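Local atomic coordinates of acetoacetate decarboxylase (Sphingomonas wittichii, PDB entry 5UPB), a protein that is an acetoacetate decarboxylase-like lyase that probably acts on small oxo acids. Residues A[28-33]-A[159-164]; A[32-37]-A[52-57]; A[113-118]-A[184-189]. All blocks are in the same frame, centred on the assembly; numbering follows the deposited sequence.

Contacts 1 and 2 share strand 21-34 and two of its residues, L32 and R33; their centres lie about 12 Å apart, and V30 and A56 join them through the backbone. Contact 1 is a buried, apolar crossing of 28-33 over 159-164 without hydrogen bonds, whereas contact 2 is a partly buried antiparallel pairing of 32-37 with 52-57, built on main-chain hydrogen bonds near the end of the same strand. Contact 3, 113-118 with 184-189, is buried too, but with its centre about 28 Å from that of contact 1; there an arginine, a water and two indoles tie a helix end to a strand beside another subunit.

Contact 1: residues A[28-33]-A[159-164]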
ATOM      1  N   LEU A  28     -19.237  -2.811  10.330  1.00 26.07           N
ATOM      2  CA  LEU A  28     -19.127  -3.831  11.369  1.00 31.15           C
ATOM      3  C   LEU A  28     -18.869  -3.109  12.681  1.00 30.39           C
ATOM      4  O   LEU A  28     -17.902  -2.341  12.789  1.00 30.20           O
ATOM      5  CB  LEU A  28     -17.995  -4.813  11.051  1.00 30.57           C
ATOM      6  CG  LEU A  28     -17.545  -5.722  12.192  1.00 32.57           C
ATOM      7  CD1 LEU A  28     -18.718  -6.630  12.620  1.00 32.00           C
ATOM      8  CD2 LEU A  28     -16.338  -6.588  11.762  1.00 26.37           C
ATOM      9  N   THR A  29     -19.731  -3.327  13.665  1.00 27.09           N
ATOM     10  CA  THR A  29     -19.651  -2.613  14.927  1.00 29.06           C
ATOM     11  C   THR A  29     -19.741  -3.562  16.115  1.00 31.42           C
ATOM     12  O   THR A  29     -20.605  -4.453  16.157  1.00 31.42           O
ATOM     13  CB  THR A  29     -20.762  -1.561  15.002  1.00 37.66           C
ATOM     14  OG1 THR A  29     -20.608  -0.650  13.904  1.00 36.28           O
ATOM     15  CG2 THR A  29     -20.716  -0.791  16.312  1.00 35.23           C
ATOM     16  N   VAL A  30     -18.852  -3.341  17.092  1.00 30.90           N
ATOM     17  CA  VAL A  30     -18.878  -4.031  18.366  1.00 36.08           C
ATOM     18  C   VAL A  30     -18.997  -2.989  19.467  1.00 33.60           C
ATOM     19  O   VAL A  30     -18.203  -2.038  19.540  1.00 32.41           O
ATOM     20  CB  VAL A  30     -17.648  -4.910  18.566  1.00 31.69           C
ATOM     21  CG1 VAL A  30     -17.662  -5.498  19.984  1.00 31.86           C
ATOM     22  CG2 VAL A  30     -17.634  -5.989  17.512  1.00 28.00           C
ATOM     23  N   TYR A  31     -19.995  -3.164  20.308  1.00 30.67           N
ATOM     24  CA  TYR A  31     -20.181  -2.317  21.466  1.00 31.16           C
ATOM     25  C   TYR A  31     -19.476  -2.912  22.679  1.00 37.04           C
ATOM     26  O   TYR A  31     -19.431  -4.134  22.859  1.00 38.07           O
ATOM     27  CB  TYR A  31     -21.669  -2.147  21.749  1.00 37.15           C
ATOM     28  CG  TYR A  31     -22.355  -1.431  20.624  1.00 43.47           C
ATOM     29  CD1 TYR A  31     -22.167  -0.061  20.427  1.00 44.73           C
ATOM     30  CD2 TYR A  31     -23.222  -2.112  19.765  1.00 38.44           C
ATOM     31  CE1 TYR A  31     -22.790   0.606  19.371  1.00 44.90           C
ATOM     32  CE2 TYR A  31     -23.852  -1.448  18.715  1.00 42.90           C
ATOM     33  CZ  TYR A  31     -23.648  -0.088  18.536  1.00 41.75           C
ATOM     34  OH  TYR A  31     -24.288   0.567  17.510  1.00 43.89           O
ATOM     35  N   LEU A  32     -18.884  -2.028  23.464  1.00 34.21           N
ATOM     36  CA  LEU A  32     -18.053  -2.360  24.610  1.00 34.13           C
ATOM     37  C   LEU A  32     -18.387  -1.431  25.762  1.00 33.81           C
ATOM     38  O   LEU A  32     -18.894  -0.321  25.569  1.00 43.80           O
ATOM     39  CB  LEU A  32     -16.554  -2.157  24.332  1.00 43.49           C
ATOM     40  CG  LEU A  32     -15.966  -2.661  23.045  1.00 44.25           C
ATOM     41  CD1 LEU A  32     -14.583  -2.088  22.976  1.00 47.57           C
ATOM     42  CD2 LEU A  32     -15.962  -4.165  23.074  1.00 51.65           C
ATOM     43  N   ARG A  33     -17.968  -1.838  26.954  1.00 43.85           N
ATOM     44  CA  ARG A  33     -17.986  -0.970  28.127  1.00 40.21           C
ATOM     45  C   ARG A  33     -16.602  -1.024  28.749  1.00 43.16           C
ATOM     46  O   ARG A  33     -16.075  -2.112  28.984  1.00 41.07           O
ATOM     47  CB  ARG A  33     -19.050  -1.376  29.145  1.00 45.30           C
ATOM     48  CG  ARG A  33     -19.179  -0.385  30.321  1.00 49.42           C
ATOM     49  CD  ARG A  33     -20.341  -0.729  31.254  1.00 56.98           C
ATOM     50  NE  ARG A  33     -21.614  -0.830  30.528  1.00 99.35           N
ATOM     51  CZ  ARG A  33     -22.377  -1.921  30.452  1.00121.54           C
ATOM     52  NH1 ARG A  33     -22.035  -3.048  31.075  1.00119.04           N
ATOM     53  NH2 ARG A  33     -23.503  -1.879  29.752  1.00127.75           N
ATOM     54  N   PHE A 159      -6.498  -3.207  15.911  1.00 29.92           N
ATOM     55  CA  PHE A 159      -7.486  -4.098  16.507  1.00 28.57           C
ATOM     56  C   PHE A 159      -8.136  -4.950  15.433  1.00 39.24           C
ATOM     57  O   PHE A 159      -7.973  -4.713  14.234  1.00 29.67           O
ATOM     58  CB  PHE A 159      -8.535  -3.336  17.334  1.00 31.35           C
ATOM     59  CG  PHE A 159      -9.449  -2.422  16.558  1.00 26.96           C
ATOM     60  CD1 PHE A 159     -10.676  -2.879  16.059  1.00 34.16           C
ATOM     61  CD2 PHE A 159      -9.123  -1.081  16.379  1.00 29.22           C
ATOM     62  CE1 PHE A 159     -11.542  -2.020  15.383  1.00 35.63           C
ATOM     63  CE2 PHE A 159      -9.983  -0.219  15.696  1.00 32.36           C
ATOM     64  CZ  PHE A 159     -11.217  -0.703  15.207  1.00 30.46           C
ATOM     65  N   ARG A 160      -8.739  -6.043  15.893  1.00 34.17           N
ATOM     66  CA  ARG A 160      -9.497  -6.949  15.051  1.00 28.89           C
ATOM     67  C   ARG A 160     -10.922  -7.026  15.587  1.00 30.39           C
ATOM     68  O   ARG A 160     -11.122  -6.999  16.799  1.00 31.90           O
ATOM     69  CB  ARG A 160      -8.917  -8.356  15.051  1.00 40.71           C
ATOM     70  CG  ARG A 160      -7.429  -8.412  14.818  1.00 41.39           C
ATOM     71  CD  ARG A 160      -6.871  -9.741  15.295  1.00 38.37           C
ATOM     72  NE  ARG A 160      -7.380 -10.866  14.512  1.00 41.17           N
ATOM     73  CZ  ARG A 160      -7.261 -12.131  14.895  1.00 48.65           C
ATOM     74  NH1 ARG A 160      -6.682 -12.430  16.058  1.00 46.34           N
ATOM     75  NH2 ARG A 160      -7.723 -13.093  14.121  1.00 41.54           N
ATOM     76  N   LEU A 161     -11.886  -7.106  14.682  1.00 29.24           N
ATOM     77  CA  LEU A 161     -13.305  -7.240  15.011  1.00 30.24           C
ATOM     78  C   LEU A 161     -13.909  -8.344  14.171  1.00 25.93           C
ATOM     79  O   LEU A 161     -13.497  -8.570  13.029  1.00 30.45           O
ATOM     80  CB  LEU A 161     -14.136  -6.015  14.689  1.00 30.64           C
ATOM     81  CG  LEU A 161     -13.964  -4.700  15.394  1.00 44.23           C
ATOM     82  CD1 LEU A 161     -15.081  -3.794  14.883  1.00 40.91           C
ATOM     83  CD2 LEU A 161     -14.015  -4.897  16.894  1.00 39.03           C
ATOM     84  N   GLY A 162     -14.944  -8.978  14.719  1.00 29.76           N
ATOM     85  CA  GLY A 162     -15.652  -9.987  13.958  1.00 29.76           C
ATOM     86  C   GLY A 162     -17.044 -10.187  14.515  1.00 34.34           C
ATOM     87  O   GLY A 162     -17.365  -9.765  15.631  1.00 30.67           O
ATOM     88  N   LEU A 163     -17.872 -10.838  13.714  1.00 25.91           N
ATOM     89  CA  LEU A 163     -19.266 -11.119  14.069  1.00 28.84           C
ATOM     90  C   LEU A 163     -19.651 -12.457  13.465  1.00 29.09           C
ATOM     91  O   LEU A 163     -19.400 -12.684  12.278  1.00 35.23           O
ATOM     92  CB  LEU A 163     -20.188 -10.037  13.502  1.00 31.30           C
ATOM     93  CG  LEU A 163     -21.640 -10.131  13.901  1.00 37.60           C
ATOM     94  CD1 LEU A 163     -21.769  -9.834  15.387  1.00 37.29           C
ATOM     95  CD2 LEU A 163     -22.438  -9.150  13.060  1.00 39.84           C
ATOM     96  N   THR A 164     -20.281 -13.328  14.268  1.00 33.30           N
ATOM     97  CA  THR A 164     -20.991 -14.494  13.745  1.00 32.14           C
ATOM     98  C   THR A 164     -22.476 -14.171  13.868  1.00 31.54           C
ATOM     99  O   THR A 164     -22.989 -14.014  14.979  1.00 31.57           O
ATOM    100  CB  THR A 164     -20.672 -15.769  14.512  1.00 41.78           C
ATOM    101  OG1 THR A 164     -19.273 -16.028  14.458  1.00 40.54           O
ATOM    102  CG2 THR A 164     -21.415 -16.939  13.885  1.00 41.93           C
TER
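With CG anti to the backbone N (chi1 166°), L28 sends both its methyl groups onto strand 159-164, and L161 answers by turning CG away from its own carbonyl carbon (chi1 -66°), which spreads CD1 and CD2 between L28 and V30. The two leucine side chains run antiparallel, each passing alongside the other. L28 CD2 lies alongside the root of its partner, 3.7 Å from L161 CB, and equally 3.7 Å from L161 O. From the other direction, L161 CD1 reaches back over the main chain to 3.8 Å from L28 O. The second branch of L161 serves V30: CD2 rests 3.8 Å from V30 CG2, the valine methyl that lies beside its backbone N. The other methyl of L28, CD1, sits 3.8 Å from L163 CB. Between L161 and L163, G162 brings only main chain to the contact, and L28 CD2 passes 4.0 Å from G162 N. The two strands face each other nearly at right angles, 98° between their directions, with their axes 7.1 Å apart at the closest point. They are not paired with each other, and no hydrogen bond crosses between them. Strand 21-34 pairs with 235-249, 235-249 with 206-221, and 206-221 with 156-166, so the two are linked through neighbours and their side chains meet across the fold, consistent with the strongly curved, largely antiparallel, cone-like beta architecture of the acetoacetate decarboxylase family. The apolar layer continues past both segments: L161 also touches A56 and I219, V30 touches P217, and L28 touches V147. R160, next to L161 in the chain, instead forms a salt bridge with E220 and a hydrogen bond to the carbonyl oxygen of R74 of the second subunit.

Contact 2: residues A[32-37]-A[52-57]; sequences LRCDPA and GLCMAY
R33 begins its path over G52, with CB 4.2 Å from G52 O and CG 3.9 Å from G52 C, so the first two carbons lie against the G52-L53 peptide, where the facing segment begins. Beyond CG the chain continues to CD and bends at chi3 (-55°), carrying NE and the guanidinium away from the pair; NH1 finds its salt bridge with E236 on strand 235-249, although this end is poorly ordered. L32 N gives a 2.9 Å bond to C54 O, and C54 N returns one of 2.8 Å to L32 O, both nearly straight. L32 and C54 are thus a hydrogen-bonded antiparallel pair, and R33 with L53 is the non-hydrogen-bonded pair that follows. One step on, C34 N bonds to G52 O at 3.0 Å. This is antiparallel pairing of strands 21-34 and 53-65, whose connection runs through helix 36-42 and strand 48-50 before the chain turns a corner at G52. Positive phi (101°) and the nearness of C34 O suit G52 to this corner, where a CB would clash with that oxygen. P36 CG closes over the glycine, 3.8 Å from G52 N. On the face occupied by L32 and C54, C34 SG approaches C54 SG to 4.2 Å, as two packed sulfurs without a disulfide, and L39 of the helix touches both cysteines. D35 caps that helix at its N-cap position: OD1 accepts from A37 N at 3.2 Å, met from above the carboxylate plane.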
ATOM      1  N   LEU A  32     -18.884  -2.028  23.464  1.00 34.21           N
ATOM      2  CA  LEU A  32     -18.053  -2.360  24.610  1.00 34.13           C
ATOM      3  C   LEU A  32     -18.387  -1.431  25.762  1.00 33.81           C
ATOM      4  O   LEU A  32     -18.894  -0.321  25.569  1.00 43.80           O
ATOM      5  CB  LEU A  32     -16.554  -2.157  24.332  1.00 43.49           C
ATOM      6  CG  LEU A  32     -15.966  -2.661  23.045  1.00 44.25           C
ATOM      7  CD1 LEU A  32     -14.583  -2.088  22.976  1.00 47.57           C
ATOM      8  CD2 LEU A  32     -15.962  -4.165  23.074  1.00 51.65           C
ATOM      9  N   ARG A  33     -17.968  -1.838  26.954  1.00 43.85           N
ATOM     10  CA  ARG A  33     -17.986  -0.970  28.127  1.00 40.21           C
ATOM     11  C   ARG A  33     -16.602  -1.024  28.749  1.00 43.16           C
ATOM     12  O   ARG A  33     -16.075  -2.112  28.984  1.00 41.07           O
ATOM     13  CB  ARG A  33     -19.050  -1.376  29.145  1.00 45.30           C
ATOM     14  CG  ARG A  33     -19.179  -0.385  30.321  1.00 49.42           C
ATOM     15  CD  ARG A  33     -20.341  -0.729  31.254  1.00 56.98           C
ATOM     16  NE  ARG A  33     -21.614  -0.830  30.528  1.00 99.35           N
ATOM     17  CZ  ARG A  33     -22.377  -1.921  30.452  1.00121.54           C
ATOM     18  NH1 ARG A  33     -22.035  -3.048  31.075  1.00119.04           N
ATOM     19  NH2 ARG A  33     -23.503  -1.879  29.752  1.00127.75           N
ATOM     20  N   CYS A  34     -15.984   0.136  28.914  1.00 42.28           N
ATOM     21  CA  CYS A  34     -14.712   0.274  29.604  1.00 40.31           C
ATOM     22  C   CYS A  34     -14.931   1.075  30.873  1.00 38.75           C
ATOM     23  O   CYS A  34     -16.039   1.552  31.161  1.00 43.02           O
ATOM     24  CB  CYS A  34     -13.655   0.963  28.722  1.00 40.03           C
ATOM     25  SG  CYS A  34     -13.296   0.135  27.188  1.00 48.45           S
ATOM     26  N   ASP A  35     -13.871   1.174  31.654  1.00 53.01           N
ATOM     27  CA  ASP A  35     -13.866   1.986  32.866  1.00 62.04           C
ATOM     28  C   ASP A  35     -14.082   3.447  32.480  1.00 51.41           C
ATOM     29  O   ASP A  35     -13.225   4.027  31.795  1.00 45.44           O
ATOM     30  CB  ASP A  35     -12.532   1.796  33.587  1.00 89.58           C
ATOM     31  CG  ASP A  35     -12.464   2.518  34.915  1.00114.71           C
ATOM     32  OD1 ASP A  35     -13.442   3.198  35.287  1.00128.43           O
ATOM     33  OD2 ASP A  35     -11.427   2.385  35.598  1.00128.56           O
ATOM     34  N   PRO A  36     -15.160   4.095  32.923  1.00 49.46           N
ATOM     35  CA  PRO A  36     -15.374   5.483  32.494  1.00 50.95           C
ATOM     36  C   PRO A  36     -14.208   6.404  32.831  1.00 52.95           C
ATOM     37  O   PRO A  36     -13.944   7.345  32.076  1.00 44.16           O
ATOM     38  CB  PRO A  36     -16.663   5.883  33.235  1.00 54.25           C
ATOM     39  CG  PRO A  36     -17.357   4.612  33.538  1.00 49.67           C
ATOM     40  CD  PRO A  36     -16.265   3.609  33.776  1.00 51.74           C
ATOM     41  N   ALA A  37     -13.465   6.134  33.912  1.00 60.05           N
ATOM     42  CA  ALA A  37     -12.388   7.046  34.299  1.00 60.81           C
ATOM     43  C   ALA A  37     -11.265   7.032  33.273  1.00 59.20           C
ATOM     44  O   ALA A  37     -10.711   8.089  32.942  1.00 60.64           O
ATOM     45  CB  ALA A  37     -11.861   6.677  35.688  1.00 74.57           C
ATOM     46  N   GLY A  52     -19.380   4.512  30.266  1.00 50.04           N
ATOM     47  CA  GLY A  52     -18.281   3.713  29.770  1.00 53.59           C
ATOM     48  C   GLY A  52     -18.566   3.020  28.453  1.00 46.89           C
ATOM     49  O   GLY A  52     -17.672   2.347  27.923  1.00 39.15           O
ATOM     50  N   LEU A  53     -19.783   3.146  27.924  1.00 40.29           N
ATOM     51  CA  LEU A  53     -20.081   2.597  26.608  1.00 42.76           C
ATOM     52  C   LEU A  53     -19.119   3.173  25.578  1.00 37.36           C
ATOM     53  O   LEU A  53     -18.848   4.374  25.578  1.00 38.84           O
ATOM     54  CB  LEU A  53     -21.506   2.941  26.191  1.00 41.87           C
ATOM     55  CG  LEU A  53     -21.873   2.552  24.745  1.00 45.01           C
ATOM     56  CD1 LEU A  53     -21.840   1.022  24.515  1.00 43.92           C
ATOM     57  CD2 LEU A  53     -23.203   3.148  24.339  1.00 54.98           C
ATOM     58  N   CYS A  54     -18.562   2.291  24.754  1.00 31.38           N
ATOM     59  CA  CYS A  54     -17.698   2.599  23.622  1.00 33.13           C
ATOM     60  C   CYS A  54     -18.204   1.789  22.454  1.00 32.79           C
ATOM     61  O   CYS A  54     -18.889   0.774  22.651  1.00 36.61           O
ATOM     62  CB  CYS A  54     -16.206   2.231  23.840  1.00 31.69           C
ATOM     63  SG  CYS A  54     -15.573   3.062  25.177  1.00 53.10           S
ATOM     64  N   MET A  55     -17.910   2.263  21.243  1.00 35.76           N
ATOM     65  CA  MET A  55     -18.174   1.469  20.048  1.00 33.22           C
ATOM     66  C   MET A  55     -16.878   1.356  19.261  1.00 42.03           C
ATOM     67  O   MET A  55     -16.161   2.353  19.074  1.00 38.53           O
ATOM     68  CB  MET A  55     -19.274   2.031  19.129  1.00 39.55           C
ATOM     69  CG  MET A  55     -18.927   3.053  18.185  1.00 58.61           C
ATOM     70  SD  MET A  55     -20.388   3.280  17.150  1.00 49.00           S
ATOM     71  CE  MET A  55     -20.746   4.977  17.542  1.00 75.91           C
ATOM     72  N   ALA A  56     -16.552   0.140  18.862  1.00 36.15           N
ATOM     73  CA  ALA A  56     -15.515  -0.107  17.868  1.00 38.90           C
ATOM     74  C   ALA A  56     -16.187  -0.410  16.530  1.00 35.10           C
ATOM     75  O   ALA A  56     -17.192  -1.129  16.502  1.00 34.44           O
ATOM     76  CB  ALA A  56     -14.647  -1.281  18.298  1.00 32.59           C
ATOM     77  N   TYR A  57     -15.701   0.201  15.433  1.00 29.30           N
ATOM     78  CA  TYR A  57     -16.209  -0.187  14.122  1.00 26.77           C
ATOM     79  C   TYR A  57     -15.112  -0.280  13.084  1.00 34.70           C
ATOM     80  O   TYR A  57     -14.070   0.383  13.167  1.00 30.58           O
ATOM     81  CB  TYR A  57     -17.327   0.752  13.591  1.00 32.91           C
ATOM     82  CG  TYR A  57     -16.911   2.153  13.183  1.00 34.27           C
ATOM     83  CD1 TYR A  57     -16.256   2.396  11.985  1.00 28.28           C
ATOM     84  CD2 TYR A  57     -17.202   3.230  13.986  1.00 31.45           C
ATOM     85  CE1 TYR A  57     -15.891   3.688  11.622  1.00 25.24           C
ATOM     86  CE2 TYR A  57     -16.849   4.512  13.630  1.00 30.48           C
ATOM     87  CZ  TYR A  57     -16.195   4.735  12.457  1.00 36.04           C
ATOM     88  OH  TYR A  57     -15.868   6.014  12.098  1.00 37.72           O
TER

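Contact 3: residues A[113-118]-A[184-189]; sequences RGWLNG and RHWPAL
R184 closes off the end of a helix with its NE rather than with a terminal nitrogen: NE donates to L116 O at 3.0 Å, in a bond bent to 130° at the hydrogen. The oxygen lies at the guanidinium edge, almost in its plane. CG anti to the backbone N (chi1 179°) and an extended chain as far as NE carry the group there, with CD passing 3.2 Å from L116 O on the way. Such an approach probably balances the partial negative charge of the carbonyls at the helix end. The terminal nitrogens are engaged too, NH1 in a salt bridge with E198 and NH2 in a hydrogen bond to P187 O of the fourth subunit. A leucine here would probably leave L116 O and E198 without their mate and weaken the joint with that subunit. The helix finishes in a Schellman motif with G118 as the C-prime residue, G118 N bonding to W115 O at 2.9 Å; a CB on G118 would collide with R184 N. W115 O also accepts from a water at 2.8 Å, and the same water accepts from H185 N at 2.9 Å, bridging helix and strand. The indoles of W115 and W186 also meet, crossing at about a right angle, W186 CZ3 resting 3.9 Å from W115 CE3. The contact thus fastens the end of helix 108-116 to strand 179-186, which pairs antiparallel with strand 196-202, whose V196 both R184 and W186 touch, while W186 stacks on W186 of the fourth subunit.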
ATOM      1  N   ARG A 113     -10.583  15.943   5.837  1.00 28.60           N
ATOM      2  CA  ARG A 113     -11.965  16.346   6.102  1.00 28.46           C
ATOM      3  C   ARG A 113     -12.326  16.060   7.550  1.00 36.45           C
ATOM      4  O   ARG A 113     -12.911  16.904   8.237  1.00 34.42           O
ATOM      5  CB  ARG A 113     -12.900  15.616   5.128  1.00 31.53           C
ATOM      6  CG  ARG A 113     -14.418  15.974   5.134  1.00 57.97           C
ATOM      7  CD  ARG A 113     -15.194  14.964   4.215  1.00124.75           C
ATOM      8  NE  ARG A 113     -14.969  13.592   4.706  1.00118.82           N
ATOM      9  CZ  ARG A 113     -14.975  12.438   4.017  1.00 68.86           C
ATOM     10  NH1 ARG A 113     -15.193  12.334   2.681  1.00 34.25           N
ATOM     11  NH2 ARG A 113     -14.750  11.337   4.726  1.00 39.97           N
ATOM     12  N   GLY A 114     -11.930  14.888   8.045  1.00 29.65           N
ATOM     13  CA  GLY A 114     -12.134  14.563   9.445  1.00 34.64           C
ATOM     14  C   GLY A 114     -11.504  15.568  10.387  1.00 33.64           C
ATOM     15  O   GLY A 114     -12.165  16.086  11.304  1.00 30.51           O
ATOM     16  N   TRP A 115     -10.214  15.862  10.188  1.00 33.54           N
ATOM     17  CA  TRP A 115      -9.538  16.774  11.106  1.00 34.25           C
ATOM     18  C   TRP A 115     -10.228  18.132  11.115  1.00 33.40           C
ATOM     19  O   TRP A 115     -10.350  18.771  12.169  1.00 28.10           O
ATOM     20  CB  TRP A 115      -8.051  16.942  10.736  1.00 33.22           C
ATOM     21  CG  TRP A 115      -7.081  15.896  11.223  1.00 29.70           C
ATOM     22  CD1 TRP A 115      -7.177  14.539  11.074  1.00 34.53           C
ATOM     23  CD2 TRP A 115      -5.832  16.130  11.910  1.00 35.22           C
ATOM     24  NE1 TRP A 115      -6.077  13.912  11.640  1.00 30.76           N
ATOM     25  CE2 TRP A 115      -5.237  14.863  12.148  1.00 32.43           C
ATOM     26  CE3 TRP A 115      -5.167  17.281  12.346  1.00 35.46           C
ATOM     27  CZ2 TRP A 115      -4.014  14.713  12.815  1.00 36.04           C
ATOM     28  CZ3 TRP A 115      -3.953  17.131  13.004  1.00 35.13           C
ATOM     29  CH2 TRP A 115      -3.393  15.849  13.233  1.00 30.83           C
ATOM     30  N   LEU A 116     -10.654  18.605   9.933  1.00 29.64           N
ATOM     31  CA  LEU A 116     -11.287  19.916   9.849  1.00 30.05           C
ATOM     32  C   LEU A 116     -12.570  19.971  10.649  1.00 34.05           C
ATOM     33  O   LEU A 116     -12.981  21.045  11.106  1.00 37.24           O
ATOM     34  CB  LEU A 116     -11.582  20.276   8.404  1.00 32.38           C
ATOM     35  CG  LEU A 116     -10.307  20.500   7.574  1.00 34.88           C
ATOM     36  CD1 LEU A 116     -10.636  20.505   6.054  1.00 37.91           C
ATOM     37  CD2 LEU A 116      -9.663  21.827   7.967  1.00 39.36           C
ATOM     38  N   ASN A 117     -13.227  18.838  10.785  1.00 30.29           N
ATOM     39  CA  ASN A 117     -14.448  18.708  11.557  1.00 32.03           C
ATOM     40  C   ASN A 117     -14.191  18.082  12.924  1.00 39.92           C
ATOM     41  O   ASN A 117     -15.137  17.620  13.584  1.00 34.71           O
ATOM     42  CB  ASN A 117     -15.428  17.877  10.724  1.00 35.14           C
ATOM     43  CG  ASN A 117     -16.121  18.691   9.631  1.00 41.82           C
ATOM     44  OD1 ASN A 117     -16.334  19.890   9.779  1.00 33.24           O
ATOM     45  ND2 ASN A 117     -16.356  18.062   8.476  1.00 46.55           N
ATOM     46  N   GLY A 118     -12.914  18.043  13.348  1.00 34.79           N
ATOM     47  CA  GLY A 118     -12.570  17.650  14.697  1.00 31.17           C
ATOM     48  C   GLY A 118     -12.552  16.174  14.958  1.00 33.16           C
ATOM     49  O   GLY A 118     -12.644  15.775  16.119  1.00 33.72           O
ATOM     50  N   ARG A 184     -11.773  20.138  17.036  1.00 26.49           N
ATOM     51  CA  ARG A 184     -11.102  20.756  15.907  1.00 29.41           C
ATOM     52  C   ARG A 184      -9.863  21.420  16.460  1.00 31.54           C
ATOM     53  O   ARG A 184      -9.956  22.398  17.209  1.00 32.34           O
ATOM     54  CB  ARG A 184     -12.039  21.696  15.165  1.00 38.46           C
ATOM     55  CG  ARG A 184     -11.396  22.392  14.009  1.00 37.97           C
ATOM     56  CD  ARG A 184     -12.419  23.263  13.329  1.00 36.56           C
ATOM     57  NE  ARG A 184     -11.935  23.669  12.021  1.00 47.23           N
ATOM     58  CZ  ARG A 184     -11.387  24.839  11.843  1.00 31.02           C
ATOM     59  NH1 ARG A 184     -11.266  25.645  12.876  1.00 61.59           N
ATOM     60  NH2 ARG A 184     -10.917  25.226  10.652  1.00 40.76           N
ATOM     61  N   HIS A 185      -8.705  20.855  16.128  1.00 32.65           N
ATOM     62  CA  HIS A 185      -7.467  21.186  16.811  1.00 28.12           C
ATOM     63  C   HIS A 185      -6.372  21.378  15.777  1.00 36.94           C
ATOM     64  O   HIS A 185      -6.210  20.528  14.896  1.00 31.00           O
ATOM     65  CB  HIS A 185      -7.093  20.054  17.793  1.00 33.63           C
ATOM     66  CG  HIS A 185      -5.913  20.376  18.658  1.00 38.00           C
ATOM     67  ND1 HIS A 185      -4.685  19.794  18.469  1.00 36.66           N
ATOM     68  CD2 HIS A 185      -5.779  21.210  19.719  1.00 39.14           C
ATOM     69  CE1 HIS A 185      -3.834  20.266  19.366  1.00 39.20           C
ATOM     70  NE2 HIS A 185      -4.471  21.133  20.133  1.00 35.20           N
ATOM     71  N   TRP A 186      -5.657  22.502  15.858  1.00 31.26           N
ATOM     72  CA  TRP A 186      -4.612  22.823  14.888  1.00 36.11           C
ATOM     73  C   TRP A 186      -3.519  23.557  15.643  1.00 40.48           C
ATOM     74  O   TRP A 186      -3.526  24.793  15.745  1.00 34.94           O
ATOM     75  CB  TRP A 186      -5.156  23.650  13.725  1.00 42.62           C
ATOM     76  CG  TRP A 186      -4.252  23.696  12.520  1.00 39.79           C
ATOM     77  CD1 TRP A 186      -3.688  24.817  11.955  1.00 38.52           C
ATOM     78  CD2 TRP A 186      -3.792  22.581  11.740  1.00 36.44           C
ATOM     79  NE1 TRP A 186      -2.927  24.469  10.859  1.00 40.31           N
ATOM     80  CE2 TRP A 186      -2.962  23.106  10.710  1.00 44.80           C
ATOM     81  CE3 TRP A 186      -4.003  21.201  11.799  1.00 37.97           C
ATOM     82  CZ2 TRP A 186      -2.344  22.293   9.750  1.00 41.50           C
ATOM     83  CZ3 TRP A 186      -3.376  20.384  10.848  1.00 42.46           C
ATOM     84  CH2 TRP A 186      -2.554  20.945   9.831  1.00 37.29           C
ATOM     85  N   PRO A 187      -2.587  22.829  16.234  1.00 34.48           N
ATOM     86  CA  PRO A 187      -1.657  23.462  17.172  1.00 39.80           C
ATOM     87  C   PRO A 187      -0.601  24.277  16.448  1.00 35.24           C
ATOM     88  O   PRO A 187      -0.398  24.157  15.239  1.00 33.07           O
ATOM     89  CB  PRO A 187      -1.023  22.270  17.904  1.00 38.86           C
ATOM     90  CG  PRO A 187      -1.085  21.157  16.890  1.00 36.13           C
ATOM     91  CD  PRO A 187      -2.391  21.367  16.153  1.00 31.38           C
ATOM     92  N   ALA A 188       0.050  25.136  17.221  1.00 35.97           N
ATOM     93  CA  ALA A 188       1.163  25.956  16.740  1.00 45.91           C
ATOM     94  C   ALA A 188       2.488  25.238  16.982  1.00 45.82           C
ATOM     95  O   ALA A 188       2.717  24.703  18.064  1.00 46.64           O
ATOM     96  CB  ALA A 188       1.208  27.324  17.433  1.00 39.06           C
ATOM     97  N   LEU A 189       3.323  25.166  15.955  1.00 42.14           N
ATOM     98  CA  LEU A 189       4.671  24.653  16.107  1.00 40.38           C
ATOM     99  C   LEU A 189       5.695  25.756  16.310  1.00 42.55           C
ATOM    100  O   LEU A 189       6.889  25.462  16.437  1.00 39.68           O
ATOM    101  CB  LEU A 189       5.065  23.809  14.906  1.00 47.89           C
ATOM    102  CG  LEU A 189       4.221  22.558  14.703  1.00 49.84           C
ATOM    103  CD1 LEU A 189       4.795  21.818  13.535  1.00 55.71           C
ATOM    104  CD2 LEU A 189       4.167  21.706  15.956  1.00 46.71           C
TER
HETATM  105  O   HOH W   1      -8.406  18.724  14.171  1.00 31.81           O